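Local coordinates for replication protein B (Plasmid RSF1010, PDB 3H25) that synthesises primers on single-stranded DNA for plasmid replication, captured here as its N-terminal catalytic domain bound to initiator DNA, at residues G32-D37 / E81-G86; I38-A43 / P63-M68; R159-T164 / P178-R183. All coordinates share one frame; numbering follows the deposited sequence.

Interaction 1: residues G32-D37 / E81-G86; sequences GCERFD and EQERHG
Glu83, a carboxylate on the connection between the two sheets, reaches across to residues 32-37 and accepts two successive backbone N-H groups, those of Glu34 and Arg35, at the entry to strand 35-42 of the first antiparallel sheet. OE2 accepts from Glu34 N at 2.9 Å in a nearly straight bond (166°). OE1 accepts from Arg35 N at 3.0 Å with a more bent one (142°). Both N-H groups meet their oxygens obliquely, well above the carboxylate plane. What brings the group there is a side chain that leaves opposite the backbone N (chi1 180°) and then bends at its second torsion. With both oxygens engaged, the rotation of the group is fixed.

The methylene side of Glu83 has company too: its CG lies 3.9 Å from Cys33 CB, which also covers one face of the Phe36 ring. Arg35 behaves differently. It lends only the base of its chain, CB lying 3.7 Å from Glu83 OE1, while the guanidinium leads away toward a long, weak ion pair with Glu52. At the other end of the contact, a water donates to both Asp37 OD2 and Glu81 OE1, each at 2.8 Å; Asp37 also has a long, weak ion pair with Arg78.

Residues 32-37 leave helix 19-31 and enter strand 35-42, flanked by strands 48-54 and 73-79. Residues 81-86 run from strand 73-79 to strand 87-93 of the second sheet, so Glu83 ties that link to the start of strand 35-42.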
loop_
_atom_site.group_PDB
_atom_site.type_symbol
_atom_site.label_atom_id
_atom_site.label_comp_id
_atom_site.label_asym_id
_atom_site.label_seq_id
_atom_site.Cartn_x
_atom_site.Cartn_y
_atom_site.Cartn_z
ATOM N N GLY A 32 -1.376 -7.413 -7.327
ATOM C CA GLY A 32 -1.894 -8.736 -7.677
ATOM C C GLY A 32 -3.357 -9.017 -7.373
ATOM O O GLY A 32 -3.847 -10.105 -7.676
ATOM N N CYS A 33 -4.055 -8.046 -6.786
ATOM C CA CYS A 33 -5.454 -8.228 -6.381
ATOM C C CYS A 33 -6.396 -8.276 -7.578
ATOM O O CYS A 33 -6.138 -7.651 -8.607
ATOM C CB CYS A 33 -5.902 -7.107 -5.437
ATOM S SG CYS A 33 -4.786 -6.756 -4.066
ATOM N N GLU A 34 -7.489 -9.018 -7.432
ATOM C CA GLU A 34 -8.541 -9.043 -8.444
ATOM C C GLU A 34 -9.420 -7.795 -8.346
ATOM O O GLU A 34 -9.907 -7.291 -9.358
ATOM C CB GLU A 34 -9.396 -10.305 -8.309
ATOM C CG GLU A 34 -8.679 -11.599 -8.685
ATOM C CD GLU A 34 -9.600 -12.809 -8.658
ATOM O OE1 GLU A 34 -10.631 -12.800 -9.369
ATOM O OE2 GLU A 34 -9.291 -13.777 -7.929
ATOM N N ARG A 35 -9.612 -7.303 -7.122
ATOM C CA ARG A 35 -10.465 -6.144 -6.859
ATOM C C ARG A 35 -9.800 -5.149 -5.907
ATOM O O ARG A 35 -9.100 -5.541 -4.969
ATOM C CB ARG A 35 -11.815 -6.591 -6.291
ATOM C CG ARG A 35 -12.580 -7.570 -7.174
ATOM C CD ARG A 35 -13.954 -7.889 -6.611
ATOM N NE ARG A 35 -14.803 -6.703 -6.528
ATOM C CZ ARG A 35 -15.483 -6.184 -7.548
ATOM N NH1 ARG A 35 -15.420 -6.740 -8.754
ATOM N NH2 ARG A 35 -16.229 -5.102 -7.360
ATOM N N PHE A 36 -10.036 -3.861 -6.152
ATOM C CA PHE A 36 -9.416 -2.781 -5.382
ATOM C C PHE A 36 -10.440 -1.775 -4.858
ATOM O O PHE A 36 -11.487 -1.565 -5.471
ATOM C CB PHE A 36 -8.414 -2.012 -6.250
ATOM C CG PHE A 36 -7.252 -2.830 -6.736
ATOM C CD1 PHE A 36 -7.291 -3.442 -7.986
ATOM C CD2 PHE A 36 -6.101 -2.958 -5.961
ATOM C CE1 PHE A 36 -6.215 -4.190 -8.447
ATOM C CE2 PHE A 36 -5.016 -3.701 -6.417
ATOM C CZ PHE A 36 -5.074 -4.317 -7.663
ATOM N N ASP A 37 -10.123 -1.157 -3.721
ATOM C CA ASP A 37 -10.796 0.064 -3.286
ATOM C C ASP A 37 -9.994 1.260 -3.790
ATOM O O ASP A 37 -8.795 1.370 -3.515
ATOM C CB ASP A 37 -10.904 0.131 -1.757
ATOM C CG ASP A 37 -11.976 -0.783 -1.194
ATOM O OD1 ASP A 37 -12.965 -1.077 -1.899
ATOM O OD2 ASP A 37 -11.834 -1.197 -0.026
ATOM N N GLU A 81 -12.208 -5.084 0.312
ATOM C CA GLU A 81 -12.459 -5.603 1.657
ATOM C C GLU A 81 -12.476 -7.134 1.717
ATOM O O GLU A 81 -11.894 -7.724 2.629
ATOM C CB GLU A 81 -13.761 -5.018 2.223
ATOM C CG GLU A 81 -13.994 -5.288 3.710
ATOM C CD GLU A 81 -12.990 -4.589 4.621
ATOM O OE1 GLU A 81 -12.628 -3.424 4.348
ATOM O OE2 GLU A 81 -12.572 -5.205 5.626
ATOM N N GLN A 82 -13.121 -7.763 0.736
ATOM C CA GLN A 82 -13.259 -9.224 0.698
ATOM C C GLN A 82 -12.196 -9.909 -0.173
ATOM O O GLN A 82 -12.350 -11.072 -0.559
ATOM C CB GLN A 82 -14.669 -9.623 0.233
ATOM C CG GLN A 82 -15.819 -9.018 1.043
ATOM C CD GLN A 82 -15.740 -9.319 2.536
ATOM O OE1 GLN A 82 -15.508 -10.460 2.948
ATOM N NE2 GLN A 82 -15.944 -8.291 3.354
ATOM N N GLU A 83 -11.120 -9.186 -0.472
ATOM C CA GLU A 83 -10.017 -9.719 -1.265
ATOM C C GLU A 83 -9.083 -10.547 -0.386
ATOM O O GLU A 83 -8.664 -10.097 0.683
ATOM C CB GLU A 83 -9.249 -8.575 -1.939
ATOM C CG GLU A 83 -8.063 -8.998 -2.804
ATOM C CD GLU A 83 -8.463 -9.459 -4.199
ATOM O OE1 GLU A 83 -9.525 -9.033 -4.707
ATOM O OE2 GLU A 83 -7.696 -10.245 -4.796
ATOM N N ARG A 84 -8.773 -11.759 -0.838
ATOM C CA ARG A 84 -7.795 -12.611 -0.169
ATOM C C ARG A 84 -6.393 -12.204 -0.620
ATOM O O ARG A 84 -6.038 -12.378 -1.788
ATOM C CB ARG A 84 -8.056 -14.090 -0.484
ATOM C CG ARG A 84 -9.429 -14.603 -0.054
ATOM C CD ARG A 84 -9.574 -16.107 -0.281
ATOM N NE ARG A 84 -8.941 -16.898 0.775
ATOM C CZ ARG A 84 -7.715 -17.408 0.699
ATOM N N HIS A 85 -5.609 -11.648 0.306
ATOM C CA HIS A 85 -4.274 -11.123 -0.012
ATOM C C HIS A 85 -3.345 -11.087 1.201
ATOM O O HIS A 85 -3.790 -11.229 2.343
ATOM C CB HIS A 85 -4.384 -9.719 -0.619
ATOM C CG HIS A 85 -4.791 -8.669 0.366
ATOM N ND1 HIS A 85 -3.884 -7.821 0.964
ATOM C CD2 HIS A 85 -6.003 -8.337 0.867
ATOM C CE1 HIS A 85 -4.522 -7.007 1.787
ATOM N NE2 HIS A 85 -5.809 -7.300 1.747
ATOM N N GLY A 86 -2.055 -10.883 0.938
ATOM C CA GLY A 86 -1.046 -10.762 1.991
ATOM C C GLY A 86 -0.255 -9.469 1.917
ATOM O O GLY A 86 0.888 -9.402 2.378
HETATM O O HOH W 1 -10.982 -2.157 2.516
#

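Interaction 2: residues I38-A43 / P63-M68; sequences IGVRDA and PWLKRM. With nucleotides of chain B.
Ile38 and Val40 meet Trp64, Leu65 and Met68 in a buried, purely apolar helix-on-sheet contact, where helix 62-70 lies over strand 35-42. The short segments run nearly parallel, at 21°, with axes 10.4 Å apart. Ile38 offers CG2 to Leu65 CD2 at 3.8 Å, the two side chains meeting at about a right angle. Val40 forks: CG2 comes obliquely to the six-membered end of the indole, 3.9 Å from Trp64 CH2, while CG1 abuts Met68 CB. The helix belongs to the crossover that joins strands 48-54 and 73-79, which are parallel to each other, with strand 35-42 antiparallel between them, making a split beta-alpha-beta unit. Trp64, with CG opposite its backbone N (chi1 177°), spans from this core to the bound DNA. Met68 CG covers one face of the indole, and O4' of DC7 of chain B lies in plane at its edge; Trp64 CD1 comes within 3.3 Å of C2 of the same nucleotide. The helix's outer side follows the DNA backbone: Lys66 CD lies 3.3 Å from O3' of DT5 of chain B, and the extended Arg67 carries its guanidinium to DC6 and DC7 of chain B, with NH1 3.3 Å from OP2 of DC7.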
loop_
_atom_site.group_PDB
_atom_site.type_symbol
_atom_site.label_atom_id
_atom_site.label_comp_id
_atom_site.label_asym_id
_atom_site.label_seq_id
_atom_site.Cartn_x
_atom_site.Cartn_y
_atom_site.Cartn_z
ATOM N N ILE A 38 -10.652 2.146 -4.529
ATOM C CA ILE A 38 -10.015 3.368 -5.008
ATOM C C ILE A 38 -10.554 4.566 -4.238
ATOM O O ILE A 38 -11.742 4.888 -4.315
ATOM C CB ILE A 38 -10.204 3.571 -6.540
ATOM C CG1 ILE A 38 -9.659 2.371 -7.332
ATOM C CG2 ILE A 38 -9.569 4.890 -7.004
ATOM C CD1 ILE A 38 -8.162 2.113 -7.186
ATOM N N GLY A 39 -9.666 5.211 -3.487
ATOM C CA GLY A 39 -10.021 6.375 -2.688
ATOM C C GLY A 39 -9.683 7.667 -3.402
ATOM O O GLY A 39 -8.562 7.841 -3.883
ATOM N N VAL A 40 -10.662 8.566 -3.482
ATOM C CA VAL A 40 -10.462 9.882 -4.094
ATOM C C VAL A 40 -10.721 10.962 -3.040
ATOM O O VAL A 40 -11.868 11.260 -2.701
ATOM C CB VAL A 40 -11.349 10.096 -5.355
ATOM C CG1 VAL A 40 -10.920 11.339 -6.102
ATOM C CG2 VAL A 40 -11.280 8.894 -6.288
ATOM N N ARG A 41 -9.637 11.534 -2.522
ATOM C CA ARG A 41 -9.703 12.474 -1.409
ATOM C C ARG A 41 -9.720 13.915 -1.904
ATOM O O ARG A 41 -8.824 14.342 -2.635
ATOM C CB ARG A 41 -8.523 12.240 -0.459
ATOM C CG ARG A 41 -8.582 12.991 0.866
ATOM C CD ARG A 41 -7.396 12.601 1.738
ATOM N NE ARG A 41 -7.074 13.607 2.751
ATOM C CZ ARG A 41 -7.450 13.549 4.029
ATOM N NH1 ARG A 41 -7.097 14.519 4.865
ATOM N NH2 ARG A 41 -8.177 12.530 4.475
ATOM N N ASP A 42 -10.752 14.654 -1.503
ATOM C CA ASP A 42 -10.884 16.067 -1.843
ATOM C C ASP A 42 -9.898 16.896 -1.026
ATOM O O ASP A 42 -9.901 16.844 0.207
ATOM C CB ASP A 42 -12.320 16.540 -1.602
ATOM C CG ASP A 42 -12.536 17.991 -1.998
ATOM O OD1 ASP A 42 -12.899 18.796 -1.115
ATOM O OD2 ASP A 42 -12.340 18.326 -3.186
ATOM N N ALA A 43 -9.058 17.658 -1.727
ATOM C CA ALA A 43 -7.978 18.427 -1.100
ATOM C C ALA A 43 -8.474 19.549 -0.180
ATOM O O ALA A 43 -7.762 19.962 0.741
ATOM C CB ALA A 43 -7.037 18.984 -2.164
ATOM N N PRO A 63 -9.544 7.854 -17.167
ATOM C CA PRO A 63 -9.884 9.226 -17.581
ATOM C C PRO A 63 -10.607 10.041 -16.503
ATOM O O PRO A 63 -10.324 11.232 -16.348
ATOM C CB PRO A 63 -10.801 9.012 -18.789
ATOM C CG PRO A 63 -10.413 7.686 -19.320
ATOM C CD PRO A 63 -10.085 6.862 -18.119
ATOM N N TRP A 64 -11.527 9.412 -15.772
ATOM C CA TRP A 64 -12.222 10.075 -14.668
ATOM C C TRP A 64 -11.255 10.378 -13.530
ATOM O O TRP A 64 -11.267 11.476 -12.975
ATOM C CB TRP A 64 -13.394 9.228 -14.164
ATOM C CG TRP A 64 -14.101 9.821 -12.973
ATOM C CD1 TRP A 64 -14.970 10.875 -12.976
ATOM C CD2 TRP A 64 -13.998 9.389 -11.608
ATOM N NE1 TRP A 64 -15.415 11.128 -11.698
ATOM C CE2 TRP A 64 -14.837 10.230 -10.840
ATOM C CE3 TRP A 64 -13.280 8.374 -10.959
ATOM C CZ2 TRP A 64 -14.974 10.090 -9.452
ATOM C CZ3 TRP A 64 -13.417 8.235 -9.580
ATOM C CH2 TRP A 64 -14.259 9.089 -8.844
ATOM N N LEU A 65 -10.417 9.400 -13.194
ATOM C CA LEU A 65 -9.384 9.576 -12.178
ATOM C C LEU A 65 -8.406 10.691 -12.559
ATOM O O LEU A 65 -7.936 11.425 -11.693
ATOM C CB LEU A 65 -8.637 8.262 -11.935
ATOM C CG LEU A 65 -9.388 7.079 -11.314
ATOM C CD1 LEU A 65 -8.541 5.815 -11.393
ATOM C CD2 LEU A 65 -9.802 7.362 -9.870
ATOM N N LYS A 66 -8.115 10.811 -13.855
ATOM C CA LYS A 66 -7.295 11.904 -14.383
ATOM C C LYS A 66 -7.970 13.260 -14.176
ATOM O O LYS A 66 -7.312 14.240 -13.817
ATOM C CB LYS A 66 -7.001 11.698 -15.874
ATOM C CG LYS A 66 -5.897 10.697 -16.192
ATOM C CD LYS A 66 -5.444 10.853 -17.638
ATOM C CE LYS A 66 -4.247 9.967 -17.971
ATOM N NZ LYS A 66 -4.654 8.619 -18.450
ATOM N N ARG A 67 -9.283 13.303 -14.403
ATOM C CA ARG A 67 -10.063 14.531 -14.264
ATOM C C ARG A 67 -10.143 15.009 -12.813
ATOM O O ARG A 67 -9.874 16.180 -12.525
ATOM C CB ARG A 67 -11.469 14.347 -14.841
ATOM C CG ARG A 67 -12.317 15.608 -14.782
ATOM C CD ARG A 67 -13.762 15.338 -15.165
ATOM N NE ARG A 67 -14.600 16.517 -14.952
ATOM C CZ ARG A 67 -14.726 17.527 -15.813
ATOM N NH1 ARG A 67 -14.069 17.521 -16.968
ATOM N NH2 ARG A 67 -15.514 18.550 -15.514
ATOM N N MET A 68 -10.514 14.101 -11.912
ATOM C CA MET A 68 -10.623 14.404 -10.486
ATOM C C MET A 68 -9.288 14.885 -9.917
ATOM O O MET A 68 -9.248 15.842 -9.142
ATOM C CB MET A 68 -11.127 13.183 -9.712
ATOM C CG MET A 68 -12.535 12.725 -10.083
ATOM S SD MET A 68 -13.873 13.586 -9.221
ATOM C CE MET A 68 -14.221 14.953 -10.327
ATOM P P DC B 7 -13.470 14.067 -19.295
ATOM O OP1 DC B 7 -13.116 13.384 -20.561
ATOM O OP2 DC B 7 -14.320 15.278 -19.314
ATOM O "O5'" DC B 7 -14.159 13.024 -18.302
ATOM C "C5'" DC B 7 -13.689 11.689 -18.206
ATOM C "C4'" DC B 7 -14.838 10.781 -17.820
ATOM O "O4'" DC B 7 -15.296 11.156 -16.499
ATOM C "C3'" DC B 7 -16.047 10.873 -18.747
ATOM O "O3'" DC B 7 -16.353 9.574 -19.253
ATOM C "C2'" DC B 7 -17.166 11.455 -17.878
ATOM C "C1'" DC B 7 -16.706 11.135 -16.460
ATOM N N1 DC B 7 -17.165 12.096 -15.398
ATOM C C2 DC B 7 -17.891 11.628 -14.286
ATOM O O2 DC B 7 -18.160 10.425 -14.178
ATOM N N3 DC B 7 -18.285 12.519 -13.339
ATOM C C4 DC B 7 -17.987 13.815 -13.463
ATOM N N4 DC B 7 -18.403 14.645 -12.503
ATOM C C5 DC B 7 -17.254 14.314 -14.581
ATOM C C6 DC B 7 -16.867 13.429 -15.510
ATOM P P DC B 6 -6.656 13.585 -20.594
ATOM O OP1 DC B 6 -6.776 12.159 -20.972
ATOM O OP2 DC B 6 -6.282 14.578 -21.625
ATOM O "O5'" DC B 6 -8.020 14.067 -19.913
ATOM C "C5'" DC B 6 -8.717 13.225 -19.001
ATOM C "C4'" DC B 6 -9.829 13.976 -18.277
ATOM O "O4'" DC B 6 -9.282 15.050 -17.468
ATOM C "C3'" DC B 6 -10.894 14.624 -19.153
ATOM O "O3'" DC B 6 -12.138 14.444 -18.499
ATOM C "C2'" DC B 6 -10.486 16.098 -19.194
ATOM C "C1'" DC B 6 -9.902 16.280 -17.795
ATOM N N1 DC B 6 -8.863 17.347 -17.611
ATOM C C2 DC B 6 -9.024 18.324 -16.612
ATOM O O2 DC B 6 -10.035 18.319 -15.899
ATOM N N3 DC B 6 -8.057 19.268 -16.454
ATOM C C4 DC B 6 -6.971 19.259 -17.232
ATOM N N4 DC B 6 -6.050 20.208 -17.036
ATOM C C5 DC B 6 -6.784 18.274 -18.250
ATOM C C6 DC B 6 -7.743 17.350 -18.398
ATOM P P DT B 5 -2.713 18.964 -18.802
ATOM O OP1 DT B 5 -3.786 19.449 -19.695
ATOM O OP2 DT B 5 -2.557 19.596 -17.474
ATOM O "O5'" DT B 5 -2.885 17.390 -18.587
ATOM C "C5'" DT B 5 -3.349 16.532 -19.629
ATOM C "C4'" DT B 5 -3.706 15.169 -19.062
ATOM O "O4'" DT B 5 -3.075 15.002 -17.763
ATOM C "C3'" DT B 5 -5.202 14.934 -18.862
ATOM O "O3'" DT B 5 -5.587 13.678 -19.410
ATOM C "C2'" DT B 5 -5.401 14.951 -17.350
ATOM C "C1'" DT B 5 -4.027 14.569 -16.813
ATOM N N1 DT B 5 -3.742 15.180 -15.474
ATOM C C2 DT B 5 -3.807 14.378 -14.348
ATOM O O2 DT B 5 -4.074 13.189 -14.364
ATOM N N3 DT B 5 -3.541 15.029 -13.172
ATOM C C4 DT B 5 -3.226 16.363 -12.997
ATOM O O4 DT B 5 -3.007 16.824 -11.879
ATOM C C5 DT B 5 -3.177 17.151 -14.211
ATOM C C7 DT B 5 -2.847 18.615 -14.166
ATOM C C6 DT B 5 -3.436 16.529 -15.375
#

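Interaction 3: residues R159-T164 / P178-R183; sequences RLAGFT and PWVLLR. With nucleotides of chain B.
Val180 is clasped by Gly162 and Phe163 in the pattern of a G1 beta bulge: Gly162 N donates to Val180 O at 3.0 Å, almost straight at 176°, and Val180 N donates to Phe163 O at 2.7 Å. Gly162 holds the bulge position with positive phi, where any CB would be jammed against the carbonyl of Ala161. A single beta bridge between Thr164 and Trp179 follows. The valine branches fit against residues 159-164, CG1 at Ala161 CA and CG2 at Phe163 O, while Ala161 CB rests on Leu182 CB at 3.8 Å.

Trp179 turns this backbone pairing into a DNA-binding surface. Its indole is sandwiched: Thr164 OG1 sits 3.4 Å above one face, and C4 of DT3 of chain B lies 3.5 Å above the other. The threonine hydroxyl is placed over the ring by a first torsion that sets OG1 anti to the carbonyl carbon (chi1 -64°). The sugar oxygen O4' of DT4 of chain B lies in plane at the ring's edge. Putting an alanine at Trp179 would probably leave the DT3 base without the surface it rests on and open a gap beside Thr164.

Further out, Gln27 of helix 19-31 binds Ala161 N and Arg159 O, and Thr20 of the same helix binds Gly162 O. Arg159, whose CB touches Val180 CG1, sends its guanidinium to a salt bridge with Asp74. Along strand 181-184, Leu181 CD2 lies 3.6 Å from C7 of DT3 of chain B, and next to it N4 of DC2 of chain B donates to Leu182 O at 2.8 Å, with an N-H...O angle of 141°.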
loop_
_atom_site.group_PDB
_atom_site.type_symbol
_atom_site.label_atom_id
_atom_site.label_comp_id
_atom_site.label_asym_id
_atom_site.label_seq_id
_atom_site.Cartn_x
_atom_site.Cartn_y
_atom_site.Cartn_z
ATOM N N ARG A 159 -0.928 5.394 -1.816
ATOM C CA ARG A 159 -1.004 6.239 -3.004
ATOM C C ARG A 159 -0.988 5.406 -4.280
ATOM O O ARG A 159 -0.262 4.412 -4.377
ATOM C CB ARG A 159 0.156 7.232 -3.024
ATOM C CG ARG A 159 -0.005 8.402 -2.072
ATOM C CD ARG A 159 -0.797 9.518 -2.721
ATOM N NE ARG A 159 -0.817 10.724 -1.901
ATOM C CZ ARG A 159 -1.215 11.916 -2.333
ATOM N NH1 ARG A 159 -1.203 12.956 -1.511
ATOM N NH2 ARG A 159 -1.624 12.069 -3.587
ATOM N N LEU A 160 -1.805 5.810 -5.248
ATOM C CA LEU A 160 -1.787 5.197 -6.569
ATOM C C LEU A 160 -0.892 6.018 -7.493
ATOM O O LEU A 160 -1.151 7.203 -7.732
ATOM C CB LEU A 160 -3.208 5.069 -7.132
ATOM C CG LEU A 160 -3.436 4.433 -8.512
ATOM C CD1 LEU A 160 -2.749 3.077 -8.662
ATOM C CD2 LEU A 160 -4.929 4.311 -8.791
ATOM N N ALA A 161 0.169 5.385 -7.988
ATOM C CA ALA A 161 1.122 6.032 -8.885
ATOM C C ALA A 161 0.483 6.399 -10.226
ATOM O O ALA A 161 -0.474 5.756 -10.669
ATOM C CB ALA A 161 2.341 5.148 -9.095
ATOM N N GLY A 162 1.021 7.437 -10.860
ATOM C CA GLY A 162 0.492 7.932 -12.125
ATOM C C GLY A 162 -0.389 9.150 -11.934
ATOM O O GLY A 162 -0.966 9.665 -12.893
ATOM N N PHE A 163 -0.494 9.607 -10.689
ATOM C CA PHE A 163 -1.279 10.793 -10.365
ATOM C C PHE A 163 -0.442 11.818 -9.616
ATOM O O PHE A 163 0.584 11.487 -9.031
ATOM C CB PHE A 163 -2.530 10.417 -9.569
ATOM C CG PHE A 163 -3.453 9.501 -10.306
ATOM C CD1 PHE A 163 -4.333 10.001 -11.261
ATOM C CD2 PHE A 163 -3.435 8.132 -10.064
ATOM C CE1 PHE A 163 -5.185 9.154 -11.962
ATOM C CE2 PHE A 163 -4.283 7.278 -10.756
ATOM C CZ PHE A 163 -5.162 7.790 -11.707
ATOM N N THR A 164 -0.893 13.066 -9.655
ATOM C CA THR A 164 -0.201 14.178 -9.021
ATOM C C THR A 164 -0.513 14.238 -7.523
ATOM O O THR A 164 -1.652 14.005 -7.107
ATOM C CB THR A 164 -0.588 15.502 -9.715
ATOM O OG1 THR A 164 -0.134 15.474 -11.073
ATOM C CG2 THR A 164 0.024 16.698 -9.015
ATOM N N PRO A 178 3.864 17.656 -8.026
ATOM C CA PRO A 178 4.725 16.545 -8.434
ATOM C C PRO A 178 3.972 15.233 -8.671
ATOM O O PRO A 178 3.013 14.920 -7.956
ATOM C CB PRO A 178 5.692 16.406 -7.257
ATOM C CG PRO A 178 4.933 16.902 -6.081
ATOM C CD PRO A 178 3.963 17.936 -6.580
ATOM N N TRP A 179 4.413 14.482 -9.677
ATOM C CA TRP A 179 3.838 13.179 -9.993
ATOM C C TRP A 179 4.241 12.118 -8.971
ATOM O O TRP A 179 5.399 12.052 -8.551
ATOM C CB TRP A 179 4.273 12.725 -11.389
ATOM C CG TRP A 179 3.682 13.529 -12.500
ATOM C CD1 TRP A 179 4.306 14.498 -13.230
ATOM C CD2 TRP A 179 2.348 13.434 -13.013
ATOM N NE1 TRP A 179 3.444 15.013 -14.168
ATOM C CE2 TRP A 179 2.234 14.378 -14.057
ATOM C CE3 TRP A 179 1.236 12.641 -12.694
ATOM C CZ2 TRP A 179 1.053 14.556 -14.784
ATOM C CZ3 TRP A 179 0.060 12.816 -13.418
ATOM C CH2 TRP A 179 -0.021 13.767 -14.451
ATOM N N VAL A 180 3.271 11.295 -8.579
ATOM C CA VAL A 180 3.533 10.117 -7.760
ATOM C C VAL A 180 4.095 9.034 -8.682
ATOM O O VAL A 180 3.479 8.688 -9.692
ATOM C CB VAL A 180 2.253 9.635 -7.025
ATOM C CG1 VAL A 180 2.507 8.346 -6.270
ATOM C CG2 VAL A 180 1.751 10.709 -6.068
ATOM N N LEU A 181 5.273 8.520 -8.340
ATOM C CA LEU A 181 6.006 7.609 -9.219
ATOM C C LEU A 181 6.134 6.206 -8.643
ATOM O O LEU A 181 6.330 6.034 -7.438
ATOM C CB LEU A 181 7.407 8.156 -9.517
ATOM C CG LEU A 181 7.559 9.551 -10.126
ATOM C CD1 LEU A 181 9.020 9.968 -10.124
ATOM C CD2 LEU A 181 6.992 9.605 -11.531
ATOM N N LEU A 182 6.025 5.211 -9.518
ATOM C CA LEU A 182 6.252 3.824 -9.139
ATOM C C LEU A 182 7.709 3.471 -9.420
ATOM O O LEU A 182 8.103 3.266 -10.571
ATOM C CB LEU A 182 5.297 2.893 -9.895
ATOM C CG LEU A 182 5.323 1.393 -9.583
ATOM C CD1 LEU A 182 4.667 1.071 -8.250
ATOM C CD2 LEU A 182 4.637 0.642 -10.693
ATOM N N ARG A 183 8.507 3.417 -8.356
ATOM C CA ARG A 183 9.944 3.180 -8.472
ATOM C C ARG A 183 10.252 1.745 -8.894
ATOM O O ARG A 183 10.967 1.524 -9.873
ATOM C CB ARG A 183 10.667 3.539 -7.165
ATOM C CG ARG A 183 10.609 5.025 -6.792
ATOM C CD ARG A 183 11.356 5.908 -7.797
ATOM P P DT B 3 8.183 14.050 -16.581
ATOM O OP1 DT B 3 9.444 14.403 -17.275
ATOM O OP2 DT B 3 7.840 14.689 -15.291
ATOM O "O5'" DT B 3 6.960 14.284 -17.582
ATOM C "C5'" DT B 3 6.924 13.671 -18.869
ATOM C "C4'" DT B 3 5.529 13.741 -19.477
ATOM O "O4'" DT B 3 4.722 12.633 -19.004
ATOM C "C3'" DT B 3 4.721 14.999 -19.172
ATOM O "O3'" DT B 3 4.021 15.382 -20.347
ATOM C "C2'" DT B 3 3.770 14.562 -18.059
ATOM C "C1'" DT B 3 3.521 13.105 -18.423
ATOM N N1 DT B 3 3.178 12.205 -17.278
ATOM C C2 DT B 3 1.879 11.750 -17.120
ATOM O O2 DT B 3 0.954 12.044 -17.857
ATOM N N3 DT B 3 1.692 10.920 -16.040
ATOM C C4 DT B 3 2.645 10.503 -15.127
ATOM O O4 DT B 3 2.367 9.756 -14.194
ATOM C C5 DT B 3 3.979 11.011 -15.349
ATOM C C7 DT B 3 5.105 10.638 -14.434
ATOM C C6 DT B 3 4.178 11.821 -16.400
ATOM P P DT B 4 3.786 16.922 -20.713
ATOM O OP1 DT B 4 3.367 16.968 -22.131
ATOM O OP2 DT B 4 4.966 17.700 -20.271
ATOM O "O5'" DT B 4 2.525 17.319 -19.810
ATOM C "C5'" DT B 4 1.257 16.701 -20.023
ATOM C "C4'" DT B 4 0.221 17.237 -19.051
ATOM O "O4'" DT B 4 0.641 16.942 -17.696
ATOM C "C3'" DT B 4 -0.007 18.747 -19.137
ATOM O "O3'" DT B 4 -1.334 19.080 -19.621
ATOM C "C2'" DT B 4 0.325 19.289 -17.743
ATOM C "C1'" DT B 4 0.345 18.044 -16.863
ATOM N N1 DT B 4 1.349 18.125 -15.752
ATOM C C2 DT B 4 2.700 17.876 -15.959
ATOM O O2 DT B 4 3.193 17.573 -17.032
ATOM N N3 DT B 4 3.483 17.996 -14.835
ATOM C C4 DT B 4 3.067 18.332 -13.558
ATOM O O4 DT B 4 3.870 18.407 -12.634
ATOM C C5 DT B 4 1.645 18.581 -13.413
ATOM C C7 DT B 4 1.028 18.958 -12.099
ATOM C C6 DT B 4 0.874 18.466 -14.501
ATOM P P DC B 2 13.611 10.772 -15.832
ATOM O OP1 DC B 2 14.406 11.992 -16.105
ATOM O OP2 DC B 2 13.015 10.568 -14.490
ATOM O "O5'" DC B 2 12.449 10.662 -16.926
ATOM C "C5'" DC B 2 11.442 11.653 -17.011
ATOM C "C4'" DC B 2 10.064 11.079 -16.730
ATOM O "O4'" DC B 2 10.137 9.730 -16.205
ATOM C "C3'" DC B 2 9.272 11.876 -15.704
ATOM O "O3'" DC B 2 8.163 12.474 -16.345
ATOM C "C2'" DC B 2 8.830 10.861 -14.655
ATOM C "C1'" DC B 2 8.997 9.542 -15.396
ATOM N N1 DC B 2 9.171 8.380 -14.470
ATOM C C2 DC B 2 8.093 7.499 -14.251
ATOM O O2 DC B 2 7.012 7.680 -14.830
ATOM N N3 DC B 2 8.268 6.453 -13.399
ATOM C C4 DC B 2 9.440 6.274 -12.780
ATOM N N4 DC B 2 9.552 5.228 -11.955
ATOM C C5 DC B 2 10.545 7.158 -12.985
ATOM C C6 DC B 2 10.367 8.186 -13.827
#

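How the interactions relate
Interactions 1 and 2 share strand 35-42: interaction 1 holds its start, interaction 2 its continuation, with centres about 20 Å apart. Along the chain interaction 2 is nested inside the loop that interaction 1 closes, and interaction 3 follows both. Interaction 3 lies about 13 Å, centre to centre, from interaction 2 and touches it where Phe163 CZ packs on Leu65 CB at 3.5 Å; Ile38 also meets Leu160. Residues 159-164 leave the edge strand of the first sheet and pair with the chain entering strand 181-184 of the second. Interaction 3 contacts DC2 to DT4 of chain B and interaction 2 DT5 to DC7, whereas the nearest atom of interaction 1 is about 9 Å from the DNA.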